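Local coordinates for protein arginase (RocF) (Helicobacter pylori, PDB 4G3H) that probably hydrolyses L-arginine to L-ornithine and urea, using a pair of manganese ions bound in each subunit, at residues 239-251 / 281-294. Numbering follows the deposited sequence.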
loop_
_atom_site.group_PDB
_atom_site.type_symbol
_atom_site.label_atom_id
_atom_site.label_comp_id
_atom_site.label_asym_id
_atom_site.label_seq_id
_atom_site.Cartn_x
_atom_site.Cartn_y
_atom_site.Cartn_z
ATOM N N ASP A 239 3.485 15.633 -5.260
ATOM C CA ASP A 239 4.374 16.667 -4.749
ATOM C C ASP A 239 3.960 17.188 -3.370
ATOM O O ASP A 239 2.797 17.514 -3.144
ATOM C CB ASP A 239 4.428 17.838 -5.722
ATOM C CG ASP A 239 5.492 18.846 -5.347
ATOM O OD1 ASP A 239 6.682 18.567 -5.603
ATOM O OD2 ASP A 239 5.140 19.901 -4.780
ATOM N N GLY A 240 4.934 17.293 -2.469
ATOM C CA GLY A 240 4.675 17.771 -1.121
ATOM C C GLY A 240 4.082 19.165 -1.012
ATOM O O GLY A 240 3.410 19.472 -0.027
ATOM N N LYS A 241 4.334 20.013 -2.006
ATOM C CA LYS A 241 3.800 21.374 -2.005
ATOM C C LYS A 241 2.349 21.379 -2.478
ATOM O O LYS A 241 1.533 22.168 -2.001
ATOM C CB LYS A 241 4.612 22.280 -2.937
ATOM C CG LYS A 241 6.040 22.553 -2.508
ATOM C CD LYS A 241 6.091 23.296 -1.186
ATOM C CE LYS A 241 7.356 24.130 -1.089
ATOM N NZ LYS A 241 8.557 23.345 -1.491
ATOM N N LEU A 242 2.044 20.501 -3.429
ATOM C CA LEU A 242 0.702 20.399 -3.991
ATOM C C LEU A 242 -0.280 19.637 -3.094
ATOM O O LEU A 242 -1.451 20.012 -3.005
ATOM C CB LEU A 242 0.762 19.737 -5.376
ATOM C CG LEU A 242 1.169 20.600 -6.584
ATOM C CD1 LEU A 242 2.355 21.485 -6.245
ATOM C CD2 LEU A 242 1.500 19.695 -7.766
ATOM N N PHE A 243 0.190 18.578 -2.435
ATOM C CA PHE A 243 -0.675 17.779 -1.564
ATOM C C PHE A 243 -0.060 17.724 -0.175
ATOM O O PHE A 243 1.006 17.142 0.018
ATOM C CB PHE A 243 -0.829 16.362 -2.117
ATOM C CG PHE A 243 -1.912 15.569 -1.447
ATOM C CD1 PHE A 243 -3.251 15.773 -1.778
ATOM C CD2 PHE A 243 -1.600 14.629 -0.472
ATOM C CE1 PHE A 243 -4.267 15.050 -1.147
ATOM C CE2 PHE A 243 -2.611 13.901 0.165
ATOM C CZ PHE A 243 -3.942 14.114 -0.174
ATOM N N THR A 244 -0.743 18.317 0.798
ATOM C CA THR A 244 -0.207 18.373 2.152
ATOM C C THR A 244 -0.879 17.491 3.199
ATOM O O THR A 244 -0.400 17.408 4.329
ATOM C CB THR A 244 -0.212 19.833 2.665
ATOM O OG1 THR A 244 -1.566 20.268 2.863
ATOM C CG2 THR A 244 0.467 20.756 1.643
ATOM N N SER A 245 -1.974 16.829 2.838
ATOM C CA SER A 245 -2.668 15.970 3.795
ATOM C C SER A 245 -2.019 14.592 3.926
ATOM O O SER A 245 -2.681 13.563 3.798
ATOM C CB SER A 245 -4.137 15.819 3.401
ATOM O OG SER A 245 -4.819 17.049 3.568
ATOM N N THR A 246 -0.717 14.585 4.190
ATOM C CA THR A 246 0.029 13.350 4.343
ATOM C C THR A 246 1.165 13.598 5.340
ATOM O O THR A 246 1.724 14.698 5.405
ATOM C CB THR A 246 0.572 12.864 2.968
ATOM O OG1 THR A 246 1.020 11.510 3.081
ATOM C CG2 THR A 246 1.717 13.739 2.490
ATOM N N GLY A 247 1.497 12.574 6.117
ATOM C CA GLY A 247 2.525 12.694 7.136
ATOM C C GLY A 247 3.949 13.043 6.746
ATOM O O GLY A 247 4.608 13.808 7.450
ATOM N N VAL A 248 4.442 12.484 5.646
ATOM C CA VAL A 248 5.809 12.760 5.217
ATOM C C VAL A 248 5.832 13.278 3.789
ATOM O O VAL A 248 5.978 12.511 2.841
ATOM C CB VAL A 248 6.686 11.486 5.317
ATOM C CG1 VAL A 248 8.129 11.811 4.956
ATOM C CG2 VAL A 248 6.606 10.913 6.732
ATOM N N ARG A 249 5.681 14.589 3.650
ATOM C CA ARG A 249 5.670 15.244 2.348
ATOM C C ARG A 249 7.066 15.353 1.746
ATOM O O ARG A 249 8.022 15.713 2.424
ATOM C CB ARG A 249 5.069 16.639 2.471
ATOM C CG ARG A 249 3.637 16.658 2.961
ATOM C CD ARG A 249 3.048 18.042 2.772
ATOM N NE ARG A 249 3.336 18.938 3.883
ATOM C CZ ARG A 249 3.464 20.256 3.769
ATOM N NH1 ARG A 249 3.345 20.847 2.588
ATOM N NH2 ARG A 249 3.687 20.989 4.849
ATOM N N GLU A 250 7.173 15.042 0.459
ATOM C CA GLU A 250 8.444 15.103 -0.239
ATOM C C GLU A 250 8.287 15.954 -1.494
ATOM O O GLU A 250 7.344 15.768 -2.273
ATOM C CB GLU A 250 8.903 13.688 -0.606
ATOM C CG GLU A 250 8.992 12.750 0.588
ATOM C CD GLU A 250 10.197 13.028 1.470
ATOM O OE1 GLU A 250 10.805 14.113 1.335
ATOM O OE2 GLU A 250 10.536 12.159 2.307
ATOM N N ASN A 251 9.207 16.897 -1.678
ATOM C CA ASN A 251 9.175 17.778 -2.841
ATOM C C ASN A 251 9.555 17.024 -4.106
ATOM O O ASN A 251 10.058 15.899 -4.043
ATOM C CB ASN A 251 10.133 18.956 -2.636
ATOM C CG ASN A 251 9.628 19.942 -1.595
ATOM O OD1 ASN A 251 10.403 20.697 -1.010
ATOM N ND2 ASN A 251 8.320 19.947 -1.369
ATOM N N GLU A 281 -1.895 6.532 3.755
ATOM C CA GLU A 281 -1.263 7.777 4.174
ATOM C C GLU A 281 -2.052 9.049 3.886
ATOM O O GLU A 281 -1.504 10.046 3.408
ATOM C CB GLU A 281 0.142 7.887 3.567
ATOM C CG GLU A 281 1.132 6.813 4.045
ATOM C CD GLU A 281 1.415 6.871 5.547
ATOM O OE1 GLU A 281 1.211 7.936 6.162
ATOM O OE2 GLU A 281 1.859 5.851 6.114
ATOM N N TYR A 282 -3.349 9.007 4.153
ATOM C CA TYR A 282 -4.163 10.197 3.996
ATOM C C TYR A 282 -4.315 10.724 5.415
ATOM O O TYR A 282 -4.967 10.095 6.240
ATOM C CB TYR A 282 -5.538 9.875 3.417
ATOM C CG TYR A 282 -6.468 11.062 3.456
ATOM C CD1 TYR A 282 -6.070 12.295 2.943
ATOM C CD2 TYR A 282 -7.729 10.965 4.029
ATOM C CE1 TYR A 282 -6.900 13.404 3.005
ATOM C CE2 TYR A 282 -8.574 12.070 4.097
ATOM C CZ TYR A 282 -8.149 13.289 3.582
ATOM O OH TYR A 282 -8.963 14.393 3.651
ATOM N N ASN A 283 -3.685 11.857 5.702
ATOM C CA ASN A 283 -3.753 12.458 7.030
ATOM C C ASN A 283 -4.230 13.904 6.905
ATOM O O ASN A 283 -3.427 14.825 6.762
ATOM C CB ASN A 283 -2.378 12.429 7.700
ATOM C CG ASN A 283 -2.433 12.847 9.161
ATOM O OD1 ASN A 283 -3.334 13.581 9.574
ATOM N ND2 ASN A 283 -1.458 12.395 9.947
ATOM N N PRO A 284 -5.548 14.121 6.966
ATOM C CA PRO A 284 -6.111 15.468 6.851
ATOM C C PRO A 284 -5.755 16.429 7.987
ATOM O O PRO A 284 -5.817 17.644 7.803
ATOM C CB PRO A 284 -7.614 15.202 6.771
ATOM C CG PRO A 284 -7.780 14.007 7.644
ATOM C CD PRO A 284 -6.608 13.129 7.224
ATOM N N THR A 285 -5.373 15.901 9.148
ATOM C CA THR A 285 -5.049 16.762 10.284
ATOM C C THR A 285 -3.765 17.576 10.131
ATOM O O THR A 285 -3.601 18.589 10.809
ATOM C CB THR A 285 -4.961 15.968 11.617
ATOM O OG1 THR A 285 -3.836 15.086 11.581
ATOM C CG2 THR A 285 -6.221 15.154 11.843
ATOM N N VAL A 286 -2.858 17.143 9.255
ATOM C CA VAL A 286 -1.608 17.873 9.051
ATOM C C VAL A 286 -1.649 18.787 7.829
ATOM O O VAL A 286 -0.648 19.412 7.479
ATOM C CB VAL A 286 -0.388 16.917 8.909
ATOM C CG1 VAL A 286 -0.168 16.167 10.210
ATOM C CG2 VAL A 286 -0.600 15.943 7.749
ATOM N N SER A 287 -2.802 18.876 7.178
ATOM C CA SER A 287 -2.910 19.736 6.003
ATOM C C SER A 287 -2.685 21.197 6.374
ATOM O O SER A 287 -3.109 21.648 7.437
ATOM C CB SER A 287 -4.278 19.595 5.351
ATOM O OG SER A 287 -4.438 20.578 4.345
ATOM N N ILE A 288 -2.012 21.931 5.494
ATOM C CA ILE A 288 -1.739 23.341 5.736
ATOM C C ILE A 288 -2.753 24.210 5.004
ATOM O O ILE A 288 -2.669 25.433 5.032
ATOM C CB ILE A 288 -0.322 23.735 5.269
ATOM C CG1 ILE A 288 -0.188 23.525 3.760
ATOM C CG2 ILE A 288 0.712 22.906 6.005
ATOM C CD1 ILE A 288 1.178 23.876 3.216
ATOM N N LYS A 289 -3.711 23.572 4.344
ATOM C CA LYS A 289 -4.736 24.306 3.617
ATOM C C LYS A 289 -6.011 24.381 4.441
ATOM O O LYS A 289 -6.181 23.645 5.409
ATOM C CB LYS A 289 -5.013 23.636 2.273
ATOM C CG LYS A 289 -3.795 23.578 1.369
ATOM C CD LYS A 289 -4.112 22.916 0.044
ATOM C CE LYS A 289 -2.863 22.801 -0.809
ATOM N NZ LYS A 289 -3.146 22.126 -2.098
ATOM N N HIS A 290 -6.905 25.282 4.063
ATOM C CA HIS A 290 -8.151 25.435 4.791
ATOM C C HIS A 290 -9.328 25.370 3.833
ATOM O O HIS A 290 -10.086 26.329 3.682
ATOM C CB HIS A 290 -8.146 26.757 5.559
ATOM C CG HIS A 290 -7.038 26.863 6.561
ATOM N ND1 HIS A 290 -6.875 25.959 7.588
ATOM C CD2 HIS A 290 -6.032 27.760 6.686
ATOM C CE1 HIS A 290 -5.816 26.294 8.304
ATOM N NE2 HIS A 290 -5.286 27.383 7.778
ATOM N N ASN A 291 -9.457 24.223 3.178
ATOM C CA ASN A 291 -10.532 23.986 2.232
ATOM C C ASN A 291 -10.735 22.492 1.992
ATOM O O ASN A 291 -10.075 21.652 2.607
ATOM C CB ASN A 291 -10.249 24.686 0.901
ATOM C CG ASN A 291 -8.928 24.267 0.293
ATOM O OD1 ASN A 291 -8.446 23.161 0.530
ATOM N ND2 ASN A 291 -8.341 25.146 -0.511
ATOM N N ASN A 292 -11.648 22.181 1.080
ATOM C CA ASN A 292 -11.995 20.810 0.734
ATOM C C ASN A 292 -11.149 20.241 -0.398
ATOM O O ASN A 292 -11.287 19.072 -0.745
ATOM C CB ASN A 292 -13.461 20.759 0.308
ATOM C CG ASN A 292 -14.299 19.891 1.206
ATOM O OD1 ASN A 292 -15.475 19.658 0.935
ATOM N ND2 ASN A 292 -13.702 19.406 2.287
ATOM N N GLU A 293 -10.288 21.069 -0.976
ATOM C CA GLU A 293 -9.453 20.661 -2.098
ATOM C C GLU A 293 -8.781 19.291 -2.036
ATOM O O GLU A 293 -8.996 18.449 -2.912
ATOM C CB GLU A 293 -8.383 21.718 -2.371
ATOM C CG GLU A 293 -8.918 23.000 -2.980
ATOM C CD GLU A 293 -7.840 23.792 -3.695
ATOM O OE1 GLU A 293 -7.263 23.263 -4.670
ATOM O OE2 GLU A 293 -7.565 24.941 -3.285
ATOM N N GLU A 294 -7.963 19.065 -1.017
ATOM C CA GLU A 294 -7.248 17.805 -0.909
ATOM C C GLU A 294 -8.158 16.599 -0.673
ATOM O O GLU A 294 -7.952 15.532 -1.263
ATOM C CB GLU A 294 -6.181 17.915 0.178
ATOM C CG GLU A 294 -5.208 19.045 -0.112
ATOM C CD GLU A 294 -4.199 19.277 0.991
ATOM O OE1 GLU A 294 -4.551 19.112 2.176
ATOM O OE2 GLU A 294 -3.053 19.649 0.672
HETATM O O HOH W 1 -7.722 16.941 3.490
HETATM O O HOH W 2 0.331 10.274 6.428
HETATM O O HOH W 3 1.917 19.119 6.636
#
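T244 and S245 close on the carboxylate of E294, in the first turn of helix 293-309, and each oxygen of that group takes two bonds. E294 OE2 receives T244 N at 2.7 Å from above the carboxylate plane, while T244 OG1 comes in on its syn lone pair. S245 OG and S287 OG meet OE1 from opposite faces, so all four donors together fix the rotation of the carboxylate. With chi1 at 69°, T244 OG1 sits between its own N and carbonyl carbon, where it also accepts a bond from I288 N, at 3.1 Å; its CG2 packs on I288 CG1 (3.5 Å), the two side chains crossing at about a right angle. K289, fully extended beyond CG, brings NZ to L242 O at 2.9 Å. N283 N donates to S245 O, and T246 OG1 reaches E281 O in the carbonyl plane at 2.9 Å. The F243 ring turns its edge to Y282 CD1, these side chains also crossing at roughly 90°. The contact thus ties the loop after strand 228-234 to the one leaving strand 274-280, beside the manganese ligands D234 and D236. E281 OE2 is held by H91 N, Y282 packs on helix 16-30, and F243 lies against V298 of helix 293-309.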